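Local coordinates for C2 toxin component I (Clostridium botulinum, PDB 2J3X), which acts as the enzymatic half of the binary C2 toxin, an ADP-ribosyltransferase that transfers ADP-ribose from NAD to actin in the host cell, at residues A297-D302 with F346-L351; G225-G230 with D386-L391; S396-F401 with I421-I426. The protein carries 2 engineered substitutions. One frame throughout, in Å; residues are numbered along the deposited sequence.

Contact 1: residues A297-D302 with F346-L351; sequences AYRRVD and FSSTSL. With GOL (glycerol), chain D; GOL (glycerol), chain B.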
loop_
_atom_site.group_PDB
_atom_site.type_symbol
_atom_site.label_atom_id
_atom_site.label_comp_id
_atom_site.label_asym_id
_atom_site.label_seq_id
_atom_site.Cartn_x
_atom_site.Cartn_y
_atom_site.Cartn_z
ATOM N N ALA A 297 -5.173 -2.373 -8.118
ATOM C CA ALA A 297 -5.389 -3.775 -8.372
ATOM C C ALA A 297 -4.041 -4.532 -8.161
ATOM O O ALA A 297 -2.986 -3.918 -8.051
ATOM C CB ALA A 297 -5.855 -3.975 -9.782
ATOM N N TYR A 298 -4.111 -5.853 -8.071
ATOM C CA TYR A 298 -2.937 -6.647 -7.628
ATOM C C TYR A 298 -2.554 -7.686 -8.656
ATOM O O TYR A 298 -3.410 -8.262 -9.342
ATOM C CB TYR A 298 -3.303 -7.375 -6.321
ATOM C CG TYR A 298 -3.377 -6.414 -5.180
ATOM C CD1 TYR A 298 -2.205 -5.982 -4.537
ATOM C CD2 TYR A 298 -4.647 -5.874 -4.783
ATOM C CE1 TYR A 298 -2.252 -5.056 -3.465
ATOM C CE2 TYR A 298 -4.739 -4.938 -3.717
ATOM C CZ TYR A 298 -3.524 -4.530 -3.080
ATOM O OH TYR A 298 -3.525 -3.634 -2.044
ATOM N N ARG A 299 -1.255 -7.964 -8.744
ATOM C CA ARG A 299 -0.795 -9.072 -9.582
ATOM C C ARG A 299 0.440 -9.679 -8.899
ATOM O O ARG A 299 1.464 -8.998 -8.761
ATOM C CB ARG A 299 -0.396 -8.531 -10.915
ATOM C CG ARG A 299 0.034 -9.632 -11.943
ATOM C CD ARG A 299 0.279 -8.968 -13.286
ATOM N NE ARG A 299 1.044 -9.877 -14.173
ATOM C CZ ARG A 299 0.549 -10.950 -14.769
ATOM N NH1 ARG A 299 -0.734 -11.284 -14.615
ATOM N NH2 ARG A 299 1.347 -11.708 -15.530
ATOM N N ARG A 300 0.294 -10.937 -8.467
ATOM C CA ARG A 300 1.367 -11.625 -7.756
ATOM C C ARG A 300 2.149 -12.464 -8.770
ATOM O O ARG A 300 1.529 -13.144 -9.598
ATOM C CB ARG A 300 0.776 -12.553 -6.708
ATOM C CG ARG A 300 0.329 -11.810 -5.399
ATOM C CD ARG A 300 -0.437 -12.791 -4.490
ATOM N NE ARG A 300 -0.655 -12.242 -3.151
ATOM C CZ ARG A 300 0.174 -12.416 -2.124
ATOM N NH1 ARG A 300 1.362 -13.085 -2.246
ATOM N NH2 ARG A 300 -0.118 -11.850 -0.992
ATOM N N VAL A 301 3.482 -12.403 -8.685
ATOM C CA VAL A 301 4.376 -13.106 -9.622
ATOM C C VAL A 301 5.489 -13.751 -8.839
ATOM O O VAL A 301 5.713 -13.425 -7.657
ATOM C CB VAL A 301 4.953 -12.209 -10.702
ATOM C CG1 VAL A 301 3.829 -11.574 -11.552
ATOM C CG2 VAL A 301 5.819 -11.107 -10.051
ATOM N N ASP A 302 6.207 -14.671 -9.488
ATOM C CA ASP A 302 7.346 -15.268 -8.809
ATOM C C ASP A 302 8.625 -14.504 -9.270
ATOM O O ASP A 302 8.539 -13.350 -9.699
ATOM C CB ASP A 302 7.387 -16.776 -9.108
ATOM C CG ASP A 302 7.615 -17.074 -10.594
ATOM O OD1 ASP A 302 7.976 -16.179 -11.401
ATOM O OD2 ASP A 302 7.442 -18.250 -11.000
ATOM N N PHE A 346 -1.438 -8.672 -23.033
ATOM C CA PHE A 346 -2.482 -8.297 -22.036
ATOM C C PHE A 346 -2.097 -8.907 -20.691
ATOM O O PHE A 346 -1.465 -9.982 -20.653
ATOM C CB PHE A 346 -3.836 -8.842 -22.494
ATOM C CG PHE A 346 -4.206 -8.383 -23.864
ATOM C CD1 PHE A 346 -4.775 -7.129 -24.067
ATOM C CD2 PHE A 346 -3.918 -9.203 -24.996
ATOM C CE1 PHE A 346 -5.062 -6.679 -25.371
ATOM C CE2 PHE A 346 -4.211 -8.780 -26.282
ATOM C CZ PHE A 346 -4.813 -7.526 -26.487
ATOM N N SER A 347 -2.483 -8.277 -19.590
ATOM C CA SER A 347 -2.100 -8.858 -18.306
ATOM C C SER A 347 -3.243 -8.806 -17.317
ATOM O O SER A 347 -3.995 -7.816 -17.295
ATOM C CB SER A 347 -0.825 -8.226 -17.734
ATOM O OG SER A 347 -0.963 -6.838 -17.489
ATOM N N SER A 348 -3.396 -9.895 -16.559
ATOM C CA SER A 348 -4.461 -9.999 -15.571
ATOM C C SER A 348 -4.022 -9.440 -14.214
ATOM O O SER A 348 -2.884 -9.637 -13.732
ATOM C CB SER A 348 -4.911 -11.453 -15.401
ATOM O OG SER A 348 -3.843 -12.133 -14.855
ATOM N N THR A 349 -4.976 -8.751 -13.580
ATOM C CA THR A 349 -4.814 -8.258 -12.207
ATOM C C THR A 349 -6.117 -8.604 -11.537
ATOM O O THR A 349 -7.077 -8.995 -12.211
ATOM C CB THR A 349 -4.651 -6.687 -12.171
ATOM O OG1 THR A 349 -5.900 -6.075 -12.568
ATOM C CG2 THR A 349 -3.522 -6.210 -13.093
ATOM N N SER A 350 -6.142 -8.546 -10.213
ATOM C CA SER A 350 -7.399 -8.774 -9.482
ATOM C C SER A 350 -7.605 -7.686 -8.466
ATOM O O SER A 350 -6.622 -7.140 -7.920
ATOM C CB SER A 350 -7.324 -10.120 -8.729
ATOM O OG SER A 350 -8.530 -10.324 -7.981
ATOM N N LEU A 351 -8.870 -7.362 -8.136
ATOM C CA LEU A 351 -9.017 -6.510 -6.960
ATOM C C LEU A 351 -8.678 -7.174 -5.631
ATOM O O LEU A 351 -8.532 -6.492 -4.595
ATOM C CB LEU A 351 -10.472 -5.892 -6.923
ATOM C CG LEU A 351 -10.836 -4.910 -8.039
ATOM C CD1 LEU A 351 -12.184 -4.249 -7.658
ATOM C CD2 LEU A 351 -9.778 -3.774 -8.201
HETATM C C1 GOL D . -1.710 -13.739 -17.348
HETATM O O1 GOL D . -1.777 -12.314 -17.486
HETATM C C2 GOL D . -0.747 -14.095 -16.215
HETATM O O2 GOL D . 0.103 -15.143 -16.632
HETATM C C3 GOL D . -1.425 -14.409 -14.860
HETATM O O3 GOL D . -0.519 -14.713 -13.789
HETATM C C1 GOL B . -4.187 -11.814 -10.297
HETATM O O1 GOL B . -4.385 -12.234 -11.669
HETATM C C2 GOL B . -2.805 -12.233 -9.792
HETATM O O2 GOL B . -2.503 -12.056 -8.418
HETATM C C3 GOL B . -2.256 -13.474 -10.464
HETATM O O3 GOL B . -1.255 -13.143 -11.409
#

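Contact 2: residues G225-G230 with D386-L391; sequences GSEAWG and DEQEIL. With SO4 (sulfate ion), chain V.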
loop_
_atom_site.group_PDB
_atom_site.type_symbol
_atom_site.label_atom_id
_atom_site.label_comp_id
_atom_site.label_asym_id
_atom_site.label_seq_id
_atom_site.Cartn_x
_atom_site.Cartn_y
_atom_site.Cartn_z
ATOM N N GLY A 225 -11.103 -7.496 -1.796
ATOM C CA GLY A 225 -11.600 -7.218 -3.182
ATOM C C GLY A 225 -12.914 -6.459 -3.117
ATOM O O GLY A 225 -13.334 -6.010 -2.032
ATOM N N SER A 226 -13.571 -6.345 -4.276
ATOM C CA SER A 226 -14.905 -5.746 -4.353
ATOM C C SER A 226 -15.555 -6.172 -5.645
ATOM O O SER A 226 -15.358 -5.554 -6.689
ATOM C CB SER A 226 -14.827 -4.204 -4.338
ATOM O OG SER A 226 -16.136 -3.615 -4.372
ATOM N N GLU A 227 -16.379 -7.200 -5.557
ATOM C CA GLU A 227 -17.156 -7.549 -6.735
ATOM C C GLU A 227 -18.111 -6.399 -7.033
ATOM O O GLU A 227 -18.385 -6.142 -8.202
ATOM C CB GLU A 227 -17.935 -8.819 -6.448
ATOM C CG GLU A 227 -18.809 -9.278 -7.625
ATOM C CD GLU A 227 -18.049 -9.906 -8.771
ATOM O OE1 GLU A 227 -16.832 -9.993 -8.747
ATOM O OE2 GLU A 227 -18.667 -10.321 -9.760
ATOM N N ALA A 228 -18.603 -5.710 -5.983
ATOM C CA ALA A 228 -19.537 -4.587 -6.187
ATOM C C ALA A 228 -18.954 -3.502 -7.057
ATOM O O ALA A 228 -19.701 -2.888 -7.835
ATOM C CB ALA A 228 -20.005 -3.956 -4.815
ATOM N N TRP A 229 -17.650 -3.231 -6.911
ATOM C CA TRP A 229 -16.989 -2.229 -7.780
ATOM C C TRP A 229 -17.071 -2.648 -9.244
ATOM O O TRP A 229 -17.380 -1.837 -10.126
ATOM C CB TRP A 229 -15.511 -2.027 -7.384
ATOM C CG TRP A 229 -14.892 -0.869 -8.111
ATOM C CD1 TRP A 229 -14.879 0.443 -7.673
ATOM C CD2 TRP A 229 -14.276 -0.871 -9.413
ATOM N NE1 TRP A 229 -14.244 1.226 -8.585
ATOM C CE2 TRP A 229 -13.866 0.474 -9.673
ATOM C CE3 TRP A 229 -13.988 -1.876 -10.368
ATOM C CZ2 TRP A 229 -13.174 0.851 -10.830
ATOM C CZ3 TRP A 229 -13.316 -1.499 -11.575
ATOM C CH2 TRP A 229 -12.924 -0.126 -11.794
ATOM N N GLY A 230 -16.785 -3.928 -9.497
ATOM C CA GLY A 230 -16.898 -4.441 -10.860
ATOM C C GLY A 230 -18.340 -4.368 -11.355
ATOM O O GLY A 230 -18.597 -3.988 -12.496
ATOM N N ASP A 386 -15.659 -15.517 -9.324
ATOM C CA ASP A 386 -14.686 -15.458 -8.232
ATOM C C ASP A 386 -13.468 -14.549 -8.455
ATOM O O ASP A 386 -12.923 -14.008 -7.493
ATOM C CB ASP A 386 -14.147 -16.852 -7.931
ATOM C CG ASP A 386 -15.221 -17.792 -7.400
ATOM O OD1 ASP A 386 -16.283 -17.289 -6.948
ATOM O OD2 ASP A 386 -14.996 -19.043 -7.445
ATOM N N GLU A 387 -13.025 -14.417 -9.701
ATOM C CA GLU A 387 -11.679 -13.917 -9.908
ATOM C C GLU A 387 -11.494 -12.411 -9.716
ATOM O O GLU A 387 -10.376 -11.973 -9.430
ATOM C CB GLU A 387 -11.149 -14.342 -11.258
ATOM C CG GLU A 387 -10.976 -15.828 -11.367
ATOM C CD GLU A 387 -10.714 -16.222 -12.788
ATOM O OE1 GLU A 387 -10.054 -15.424 -13.489
ATOM O OE2 GLU A 387 -11.161 -17.314 -13.202
ATOM N N GLN A 388 -12.577 -11.642 -9.836
ATOM C CA GLN A 388 -12.484 -10.169 -9.819
ATOM C C GLN A 388 -11.323 -9.663 -10.652
ATOM O O GLN A 388 -10.519 -8.829 -10.210
ATOM C CB GLN A 388 -12.379 -9.632 -8.397
ATOM C CG GLN A 388 -13.533 -10.113 -7.528
ATOM C CD GLN A 388 -13.555 -9.461 -6.153
ATOM O OE1 GLN A 388 -12.931 -8.425 -5.943
ATOM N NE2 GLN A 388 -14.331 -10.033 -5.239
ATOM N N GLU A 389 -11.270 -10.126 -11.892
ATOM C CA GLU A 389 -10.165 -9.779 -12.757
ATOM C C GLU A 389 -10.343 -8.420 -13.410
ATOM O O GLU A 389 -11.411 -8.112 -13.953
ATOM C CB GLU A 389 -10.038 -10.824 -13.891
ATOM C CG GLU A 389 -8.981 -10.419 -14.899
ATOM C CD GLU A 389 -8.607 -11.540 -15.885
ATOM O OE1 GLU A 389 -8.991 -12.710 -15.636
ATOM O OE2 GLU A 389 -7.869 -11.249 -16.858
ATOM N N ILE A 390 -9.293 -7.623 -13.377
ATOM C CA ILE A 390 -9.240 -6.490 -14.285
ATOM C C ILE A 390 -8.170 -6.853 -15.324
ATOM O O ILE A 390 -6.991 -7.041 -14.979
ATOM C CB ILE A 390 -8.883 -5.166 -13.558
ATOM C CG1 ILE A 390 -10.108 -4.678 -12.726
ATOM C CG2 ILE A 390 -8.615 -4.079 -14.606
ATOM C CD1 ILE A 390 -9.778 -3.495 -11.747
ATOM N N LEU A 391 -8.579 -6.901 -16.585
ATOM C CA LEU A 391 -7.651 -7.214 -17.675
ATOM C C LEU A 391 -7.083 -5.926 -18.252
ATOM O O LEU A 391 -7.852 -5.044 -18.686
ATOM C CB LEU A 391 -8.373 -8.040 -18.765
ATOM C CG LEU A 391 -7.489 -8.360 -19.985
ATOM C CD1 LEU A 391 -6.472 -9.323 -19.513
ATOM C CD2 LEU A 391 -8.344 -9.004 -21.100
HETATM S S SO4 V . -19.014 -7.674 -2.832
HETATM O O1 SO4 V . -19.276 -7.079 -1.508
HETATM O O2 SO4 V . -19.939 -6.980 -3.679
HETATM O O3 SO4 V . -17.658 -7.501 -3.325
HETATM O O4 SO4 V . -19.441 -9.063 -2.916
HETATM O O HOH W 1 -15.697 -11.399 -10.434
#

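Contact 3: residues S396-F401 with I421-I426; sequences STFKIF and IDAEGI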
loop_
_atom_site.group_PDB
_atom_site.type_symbol
_atom_site.label_atom_id
_atom_site.label_comp_id
_atom_site.label_asym_id
_atom_site.label_seq_id
_atom_site.Cartn_x
_atom_site.Cartn_y
_atom_site.Cartn_z
ATOM N N SER A 396 1.062 -2.528 -21.235
ATOM C CA SER A 396 0.867 -1.656 -20.056
ATOM C C SER A 396 2.173 -1.686 -19.247
ATOM O O SER A 396 2.561 -2.741 -18.713
ATOM C CB SER A 396 -0.303 -2.167 -19.176
ATOM O OG SER A 396 -1.580 -1.980 -19.836
ATOM N N THR A 397 2.819 -0.529 -19.129
ATOM C CA THR A 397 4.100 -0.432 -18.499
ATOM C C THR A 397 3.915 0.298 -17.181
ATOM O O THR A 397 3.085 1.212 -17.089
ATOM C CB THR A 397 5.051 0.381 -19.428
ATOM O OG1 THR A 397 5.057 -0.264 -20.741
ATOM C CG2 THR A 397 6.429 0.481 -18.888
ATOM N N PHE A 398 4.696 -0.093 -16.191
ATOM C CA PHE A 398 4.618 0.454 -14.827
ATOM C C PHE A 398 6.022 0.823 -14.319
ATOM O O PHE A 398 7.019 0.273 -14.770
ATOM C CB PHE A 398 3.995 -0.569 -13.847
ATOM C CG PHE A 398 2.549 -0.811 -14.097
ATOM C CD1 PHE A 398 1.572 0.046 -13.531
ATOM C CD2 PHE A 398 2.146 -1.862 -14.944
ATOM C CE1 PHE A 398 0.185 -0.175 -13.757
ATOM C CE2 PHE A 398 0.782 -2.045 -15.227
ATOM C CZ PHE A 398 -0.189 -1.226 -14.647
ATOM N N LYS A 399 6.091 1.790 -13.420
ATOM C CA LYS A 399 7.331 2.170 -12.779
ATOM C C LYS A 399 7.135 1.909 -11.290
ATOM O O LYS A 399 6.155 2.366 -10.710
ATOM C CB LYS A 399 7.616 3.677 -12.991
ATOM C CG LYS A 399 8.923 4.102 -12.356
ATOM C CD LYS A 399 9.411 5.453 -13.027
ATOM C CE LYS A 399 10.359 6.235 -12.120
ATOM N NZ LYS A 399 11.826 5.897 -12.270
ATOM N N ILE A 400 8.027 1.107 -10.683
ATOM C CA ILE A 400 8.017 0.872 -9.271
ATOM C C ILE A 400 8.486 2.078 -8.525
ATOM O O ILE A 400 9.550 2.623 -8.834
ATOM C CB ILE A 400 9.014 -0.306 -8.930
ATOM C CG1 ILE A 400 8.515 -1.533 -9.738
ATOM C CG2 ILE A 400 9.057 -0.565 -7.448
ATOM C CD1 ILE A 400 9.509 -2.789 -9.650
ATOM N N PHE A 401 7.693 2.490 -7.545
ATOM C CA PHE A 401 8.124 3.629 -6.739
ATOM C C PHE A 401 8.311 3.315 -5.271
ATOM O O PHE A 401 8.842 4.161 -4.527
ATOM C CB PHE A 401 7.188 4.847 -7.024
ATOM C CG PHE A 401 5.797 4.674 -6.486
ATOM C CD1 PHE A 401 5.515 4.965 -5.089
ATOM C CD2 PHE A 401 4.766 4.202 -7.319
ATOM C CE1 PHE A 401 4.191 4.772 -4.573
ATOM C CE2 PHE A 401 3.432 4.005 -6.787
ATOM C CZ PHE A 401 3.172 4.265 -5.436
ATOM N N ILE A 421 4.960 -4.365 -3.985
ATOM C CA ILE A 421 5.671 -3.551 -4.948
ATOM C C ILE A 421 4.673 -2.500 -5.476
ATOM O O ILE A 421 3.831 -2.783 -6.351
ATOM C CB ILE A 421 6.216 -4.442 -6.100
ATOM C CG1 ILE A 421 7.188 -5.511 -5.512
ATOM C CG2 ILE A 421 6.956 -3.542 -7.143
ATOM C CD1 ILE A 421 7.588 -6.559 -6.589
ATOM N N ASP A 422 4.779 -1.269 -4.973
ATOM C CA ASP A 422 3.903 -0.193 -5.435
ATOM C C ASP A 422 4.411 0.287 -6.783
ATOM O O ASP A 422 5.581 0.665 -6.928
ATOM C CB ASP A 422 3.996 1.013 -4.452
ATOM C CG ASP A 422 3.179 0.799 -3.189
ATOM O OD1 ASP A 422 2.099 0.184 -3.294
ATOM O OD2 ASP A 422 3.567 1.307 -2.124
ATOM N N ALA A 423 3.524 0.332 -7.769
ATOM C CA ALA A 423 3.913 0.800 -9.083
ATOM C C ALA A 423 2.795 1.632 -9.703
ATOM O O ALA A 423 1.615 1.410 -9.436
ATOM C CB ALA A 423 4.278 -0.329 -9.994
ATOM N N GLU A 424 3.216 2.548 -10.560
ATOM C CA GLU A 424 2.258 3.499 -11.235
ATOM C C GLU A 424 2.434 3.362 -12.740
ATOM O O GLU A 424 3.505 2.916 -13.215
ATOM C CB GLU A 424 2.589 4.939 -10.810
ATOM C CG GLU A 424 4.015 5.387 -11.343
ATOM C CD GLU A 424 4.463 6.778 -10.930
ATOM O OE1 GLU A 424 3.732 7.498 -10.171
ATOM O OE2 GLU A 424 5.595 7.105 -11.388
ATOM N N GLY A 425 1.404 3.720 -13.496
ATOM C CA GLY A 425 1.412 3.593 -14.969
ATOM C C GLY A 425 2.271 4.653 -15.614
ATOM O O GLY A 425 2.259 5.810 -15.179
ATOM N N ILE A 426 3.065 4.253 -16.609
ATOM C CA ILE A 426 3.855 5.226 -17.373
ATOM C C ILE A 426 3.713 4.887 -18.860
ATOM O O ILE A 426 3.117 3.850 -19.156
ATOM C CB ILE A 426 5.334 5.199 -16.970
ATOM C CG1 ILE A 426 5.895 3.799 -17.149
ATOM C CG2 ILE A 426 5.503 5.641 -15.544
ATOM C CD1 ILE A 426 7.468 3.808 -17.052
HETATM O O HOH W 2 1.712 1.842 -20.172
#

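Contact 1: residues A297-D302 with F346-L351
Arg299 reaches along the edge of strand 347-350 and sets its guanidinium beside Ser348 O. With CG anti to the backbone N (chi1 -176°) and the chain extended to NE, the group is carried past Thr349 toward Ser347. NH1 donates to Ser348 O at 2.8 Å, near both planes and on a carbonyl lone pair. Ser347 CB covers one guanidinium face, 4.3 Å from Arg299 CZ, while Ser348 OG comes in at the edge, 3.2 Å from Arg299 NH1. The bond at the edge and the methylene over one face limit the group's rotation. Arg299 on one strand and Ser348-Thr349-Ser350 on the other match the arginine and Ser-Thr-Ser elements of the R-S-E class of ADP-ribosyltransferases, which in relatives line the NAD pocket and probably do so here. Glycerols, probably from the crystallisation liquor, sit alongside, as often happens in pockets: one takes the N-H of Ser348 on O1, another that of Arg300 on O2, and a further one accepts from Arg299 NE. The strands join at a single antiparallel bridge, Tyr298 N to Ser350 O at 2.8 Å and Ser350 N to Tyr298 O at 2.9 Å, their N-to-C directions 117° apart, so the pairing stops there. The Tyr298 ring turns its edge to Ser350 O and Leu351 O, its hydroxyl bonded to Asp220. Ala297 CB rests 3.5 Å from Thr349 OG1, which is bonded to Ile390 O.

Contact 2: residues G225-G230 with D386-L391
Gln388 pushes its extended side chain at the turn before helix 227-234 and meets Ser226 there with its amide oxygen. OE1 accepts from Ser226 N at 2.7 Å, a short but bent bond (134° at the hydrogen), with the donor tilted from the amide plane. Gly225, at positive phi and without a side chain, lets the same OE1 come within 3.3 Å of its CA. Ser226 is also the N-cap: its OG accepts from Trp229 N at 3.0 Å, so the residue whose N-H Gln388 holds also closes the first turn of the helix. To this close, buried part belongs Ile390 CD1, which meets Trp229 CZ3 at 4.1 Å, the side chains crossing at about a right angle. The side of Glu227, a partly exposed residue, is looser and filled by water and sulfate. Glu227, bent at chi2 (75°), lays its OE1 3.5 Å from Gln388 CG, and a water lies between Glu227 OE1 and Gln388 N. The sulfate, probably from the crystallisation liquor, receives weak bonds from the N-H groups of Glu227 and Ala228. Glu387 and Glu389, flanking Gln388, fit the Glu-X-Glu signature of this enzyme class. Through Ile390 of strand 389-392, and through Phe377 of strand 375-377, which touches Glu227, Trp229, Gln388 and Ile390, the helix start packs against a small antiparallel sheet completed by strand 347-350.

Contact 3: residues S396-F401 with I421-I426
Phe398 pairs with Gly425 and Ile400 with Ala423 as non-hydrogen-bonded antiparallel pairs on either side of the hydrogen-bonded pair Lys399-Glu424, in strands whose N-to-C directions lie 140° apart. Lys399 N donates to Glu424 O at 2.8 Å and Glu424 N to Lys399 O at 2.9 Å; Phe401 N reaches Asp422 O at 2.9 Å. Toward Ser396 the pairing relaxes: Ile426 N still donates to Thr397 O, but a water takes over between Thr397 N and Ile426 O. One face carries Phe398, Ile400 and Ala423. Ala423 CB lies 3.9 Å from Phe398 CB, and the Phe398 ring lies obliquely beside the peptide joining Glu424 to Gly425, its CD1 near Glu424 O. Farther along, Ile400 CG1 packs at 3.6 Å on Ile421 CG2, the two isoleucines crossing. The other face carries Thr397, Lys399, Glu424 and Ile426. Here Ile426 reaches across to Thr397 and Lys399 of the facing strand, with CG1 between the backbone N and the carbonyl carbon (chi1 57°), putting CG1 3.8 Å from Thr397 CG2 and CG2 3.9 Å from Lys399 CB. Asp422 CB sits over one face of the Phe401 ring in a CH-pi contact, offset toward the rim, the carboxylate plane only 16° from the ring's; Glu424 N faces the ring edge. The carboxylate of Asp422 itself makes salt bridges with Arg366 and Arg402, which would probably keep it ionised, while Lys399 NZ is bonded to Gly338 O and Glu424 OE1 to Gln139. These are the open ends of the beta hairpin 397-411/414-426: strand 414-426 is central in the five-stranded mixed sheet, alongside 363-369, and 397-411 lies between it and the short strand 340-341.

Contacts 1 and 2 share the three-stranded sheet in which 347-350 and 389-392 are neighbours, and they touch directly, Ser350 OG lying 2.9 Å from Glu387 O. Contacts 1 and 3 share the five-stranded sheet through strands 295-301 and 414-426, but their nearest atoms stay about 5 Å apart. Contact 1 thus couples the two sheets and is the most buried, with mainly polar chemistry round Arg299 in the probable NAD pocket. Contact 2, partly exposed, replaces strand pairing with one side-chain amide at a helix start. Contact 3, about 20 Å from contact 2 between centres, is partly buried and relies on regular hairpin pairing, apolar on the Phe398-Ile400-Ala423 face and mixed, with charged chain ends, on the other.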